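Uncharacterized protein lp_1913 (Lactobacillus plantarum, PDB 3FLH) is of unknown function but has a rhodanese-like domain, a fold whose better-known members include sulfurtransferases. Local coordinates at residues V34-R39 with Y74-W79. Residues are numbered along the deposited sequence; the frame is centred on the assembly and turned at random.
Sequences VVLDVR and YVVYDW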
ATOM      1  N   VAL B  34     -14.059  12.522 -12.027  1.00 14.56           N
ATOM      2  CA  VAL B  34     -13.995  11.698 -13.230  1.00 16.74           C
ATOM      3  C   VAL B  34     -13.077  10.548 -12.834  1.00 13.08           C
ATOM      4  O   VAL B  34     -11.932  10.766 -12.438  1.00 14.43           O
ATOM      5  CB  VAL B  34     -13.382  12.459 -14.433  1.00 12.64           C
ATOM      6  CG1 VAL B  34     -13.227  11.513 -15.631  1.00 21.17           C
ATOM      7  CG2 VAL B  34     -14.272  13.639 -14.808  1.00 12.82           C
ATOM      8  N   VAL B  35     -13.596   9.331 -12.920  1.00 10.39           N
ATOM      9  CA  VAL B  35     -12.858   8.131 -12.549  1.00 14.97           C
ATOM     10  C   VAL B  35     -12.085   7.575 -13.750  1.00 17.15           C
ATOM     11  O   VAL B  35     -12.645   7.422 -14.841  1.00 14.86           O
ATOM     12  CB  VAL B  35     -13.840   7.035 -12.020  1.00 15.37           C
ATOM     13  CG1 VAL B  35     -13.079   5.781 -11.616  1.00 11.35           C
ATOM     14  CG2 VAL B  35     -14.630   7.571 -10.832  1.00 13.09           C
ATOM     15  N   LEU B  36     -10.802   7.287 -13.537  1.00  7.89           N
ATOM     16  CA  LEU B  36      -9.926   6.738 -14.573  1.00 11.93           C
ATOM     17  C   LEU B  36      -9.454   5.353 -14.184  1.00 18.55           C
ATOM     18  O   LEU B  36      -8.820   5.175 -13.138  1.00 12.83           O
ATOM     19  CB  LEU B  36      -8.686   7.617 -14.773  1.00 10.41           C
ATOM     20  CG  LEU B  36      -8.902   9.104 -15.040  1.00 11.86           C
ATOM     21  CD1 LEU B  36      -7.544   9.787 -15.221  1.00 10.10           C
ATOM     22  CD2 LEU B  36      -9.769   9.283 -16.290  1.00 12.70           C
ATOM     23  N   ASP B  37      -9.762   4.373 -15.027  1.00 10.42           N
ATOM     24  CA  ASP B  37      -9.358   2.987 -14.794  1.00 11.57           C
ATOM     25  C   ASP B  37      -7.972   2.874 -15.427  1.00 11.12           C
ATOM     26  O   ASP B  37      -7.855   2.814 -16.646  1.00 11.09           O
ATOM     27  CB  ASP B  37     -10.335   2.035 -15.501  1.00  6.65           C
ATOM     28  CG  ASP B  37     -10.118   0.589 -15.134  1.00  8.56           C
ATOM     29  OD1 ASP B  37      -8.948   0.144 -15.081  1.00 14.32           O
ATOM     30  OD2 ASP B  37     -11.126  -0.125 -14.896  1.00 14.08           O
ATOM     31  N   VAL B  38      -6.926   2.853 -14.609  1.00 15.93           N
ATOM     32  CA  VAL B  38      -5.570   2.783 -15.148  1.00 13.63           C
ATOM     33  C   VAL B  38      -4.980   1.380 -15.244  1.00 16.72           C
ATOM     34  O   VAL B  38      -3.768   1.227 -15.392  1.00 17.14           O
ATOM     35  CB  VAL B  38      -4.601   3.670 -14.336  1.00  8.70           C
ATOM     36  CG1 VAL B  38      -5.122   5.105 -14.303  1.00 11.46           C
ATOM     37  CG2 VAL B  38      -4.452   3.131 -12.925  1.00 10.49           C
ATOM     38  N   ARG B  39      -5.829   0.358 -15.162  1.00 14.29           N
ATOM     39  CA  ARG B  39      -5.363  -1.027 -15.263  1.00 20.26           C
ATOM     40  C   ARG B  39      -4.817  -1.275 -16.674  1.00 23.37           C
ATOM     41  O   ARG B  39      -5.109  -0.517 -17.597  1.00 20.03           O
ATOM     42  CB  ARG B  39      -6.514  -2.011 -14.997  1.00 14.05           C
ATOM     43  CG  ARG B  39      -7.052  -2.051 -13.567  1.00 15.04           C
ATOM     44  CD  ARG B  39      -8.230  -3.028 -13.458  1.00 12.76           C
ATOM     45  NE  ARG B  39      -9.363  -2.608 -14.284  1.00 15.22           N
ATOM     46  CZ  ARG B  39     -10.361  -3.404 -14.665  1.00 16.22           C
ATOM     47  NH1 ARG B  39     -10.382  -4.680 -14.300  1.00 12.54           N
ATOM     48  NH2 ARG B  39     -11.342  -2.921 -15.423  1.00  9.92           N
ATOM     49  N   TYR B  74      -9.702  14.162 -11.008  1.00 16.69           N
ATOM     50  CA  TYR B  74      -9.586  12.769 -11.415  1.00 14.31           C
ATOM     51  C   TYR B  74      -9.269  11.802 -10.292  1.00 12.20           C
ATOM     52  O   TYR B  74      -8.509  12.117  -9.382  1.00 20.08           O
ATOM     53  CB  TYR B  74      -8.542  12.683 -12.525  1.00 16.54           C
ATOM     54  CG  TYR B  74      -9.008  13.427 -13.751  1.00 17.65           C
ATOM     55  CD1 TYR B  74      -9.844  12.811 -14.685  1.00 13.23           C
ATOM     56  CD2 TYR B  74      -8.711  14.779 -13.922  1.00 11.80           C
ATOM     57  CE1 TYR B  74     -10.376  13.527 -15.754  1.00 15.02           C
ATOM     58  CE2 TYR B  74      -9.241  15.502 -14.986  1.00 12.75           C
ATOM     59  CZ  TYR B  74     -10.072  14.868 -15.895  1.00  8.82           C
ATOM     60  OH  TYR B  74     -10.602  15.574 -16.940  1.00 12.14           O
ATOM     61  N   VAL B  75      -9.880  10.624 -10.363  1.00 15.10           N
ATOM     62  CA  VAL B  75      -9.673   9.566  -9.378  1.00 17.14           C
ATOM     63  C   VAL B  75      -9.174   8.347 -10.153  1.00 14.98           C
ATOM     64  O   VAL B  75      -9.865   7.835 -11.032  1.00 14.29           O
ATOM     65  CB  VAL B  75     -10.997   9.211  -8.641  1.00 14.82           C
ATOM     66  CG1 VAL B  75     -10.757   8.118  -7.608  1.00 14.12           C
ATOM     67  CG2 VAL B  75     -11.564  10.460  -7.961  1.00 23.72           C
ATOM     68  N   VAL B  76      -7.972   7.885  -9.834  1.00 13.42           N
ATOM     69  CA  VAL B  76      -7.405   6.739 -10.529  1.00 10.48           C
ATOM     70  C   VAL B  76      -7.485   5.474  -9.676  1.00 13.04           C
ATOM     71  O   VAL B  76      -7.589   5.554  -8.456  1.00 12.51           O
ATOM     72  CB  VAL B  76      -5.915   6.989 -10.890  1.00  8.36           C
ATOM     73  CG1 VAL B  76      -5.783   8.214 -11.779  1.00 12.92           C
ATOM     74  CG2 VAL B  76      -5.102   7.177  -9.619  1.00  8.09           C
ATOM     75  N   TYR B  77      -7.446   4.311 -10.324  1.00 12.87           N
ATOM     76  CA  TYR B  77      -7.470   3.042  -9.603  1.00 15.85           C
ATOM     77  C   TYR B  77      -6.944   1.884 -10.443  1.00 10.54           C
ATOM     78  O   TYR B  77      -7.110   1.853 -11.664  1.00 10.90           O
ATOM     79  CB  TYR B  77      -8.891   2.718  -9.113  1.00 11.13           C
ATOM     80  CG  TYR B  77      -9.854   2.276 -10.200  1.00 12.71           C
ATOM     81  CD1 TYR B  77      -9.844   0.958 -10.682  1.00  7.13           C
ATOM     82  CD2 TYR B  77     -10.787   3.168 -10.732  1.00 13.57           C
ATOM     83  CE1 TYR B  77     -10.744   0.547 -11.662  1.00 11.63           C
ATOM     84  CE2 TYR B  77     -11.693   2.766 -11.711  1.00 15.09           C
ATOM     85  CZ  TYR B  77     -11.667   1.463 -12.165  1.00 11.98           C
ATOM     86  OH  TYR B  77     -12.584   1.063 -13.099  1.00 13.17           O
ATOM     87  N   ASP B  78      -6.294   0.938  -9.776  1.00  7.08           N
ATOM     88  CA  ASP B  78      -5.774  -0.247 -10.437  1.00  7.82           C
ATOM     89  C   ASP B  78      -6.640  -1.361  -9.870  1.00 14.66           C
ATOM     90  O   ASP B  78      -7.568  -1.092  -9.095  1.00 11.34           O
ATOM     91  CB  ASP B  78      -4.291  -0.463 -10.088  1.00 15.99           C
ATOM     92  CG  ASP B  78      -3.625  -1.552 -10.940  1.00 19.88           C
ATOM     93  OD1 ASP B  78      -4.236  -2.029 -11.924  1.00 18.90           O
ATOM     94  OD2 ASP B  78      -2.475  -1.927 -10.632  1.00 17.22           O
ATOM     95  N   TRP B  79      -6.357  -2.604 -10.234  1.00 12.06           N
ATOM     96  CA  TRP B  79      -7.186  -3.697  -9.742  1.00 15.64           C
ATOM     97  C   TRP B  79      -7.119  -3.839  -8.229  1.00 17.25           C
ATOM     98  O   TRP B  79      -8.095  -4.232  -7.591  1.00 13.51           O
ATOM     99  CB  TRP B  79      -6.807  -5.017 -10.427  1.00 20.48           C
ATOM    100  CG  TRP B  79      -5.458  -5.568 -10.078  1.00 15.43           C
ATOM    101  CD1 TRP B  79      -4.243  -5.116 -10.505  1.00 21.68           C
ATOM    102  CD2 TRP B  79      -5.196  -6.707  -9.253  1.00 17.88           C
ATOM    103  NE1 TRP B  79      -3.235  -5.912 -10.000  1.00 17.32           N
ATOM    104  CE2 TRP B  79      -3.796  -6.895  -9.226  1.00 25.28           C
ATOM    105  CE3 TRP B  79      -6.012  -7.590  -8.534  1.00 25.51           C
ATOM    106  CZ2 TRP B  79      -3.191  -7.935  -8.506  1.00 21.15           C
ATOM    107  CZ3 TRP B  79      -5.410  -8.625  -7.817  1.00 30.91           C
ATOM    108  CH2 TRP B  79      -4.012  -8.786  -7.811  1.00 19.41           C
TER
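Val34 lies alongside the Tyr74 ring, its CB 3.5 Å from Tyr74 CE1, where strands 33-37 and 73-77 run parallel as neighbours in the central sheet of the rhodanese-like fold. Val34 O accepts the N-H of Val75. Val35 points to the opposite face of the sheet from Val34 and sends CG1, anti to its own backbone N (chi1 -179°), into the edge of the Tyr77 ring, 3.3 Å from CE2. Leu36 returns to the Tyr74 side: its N gives a nearly straight 2.7 Å hydrogen bond to Val75 O, while its CD1 packs against Tyr74 CD1 and Val76 CG1. Asp37 CA sits over one face of the Tyr77 ring in a CH-pi contact, and Asp37 OD2 takes a weak hydrogen bond from Tyr77 OH, which is also hydrogen-bonded to Ile50 N. Arg39 grips the same carboxylate side-on, NE to OD1 and NH2 to OD2, and its NH1 reaches on to Asp48. An alanine at Asp37 would probably leave Arg39 NE without its carboxylate mate and the guanidinium held less firmly, with Asp48 still on NH1, and take one partner from Tyr77 OH. Beyond the strand, Val38 N donates a hydrogen bond to Tyr77 O, and Val38 CG1 meets Val76 CB at 4.0 Å beside Ala89 of helix 85-95. Arg39 then lays CG 3.4 Å from Trp79 N and, bent at chi3 (-63°), turns its guanidinium back to Asp37, whose OD1 also closes an Asx turn by accepting Arg39 N at 3.1 Å.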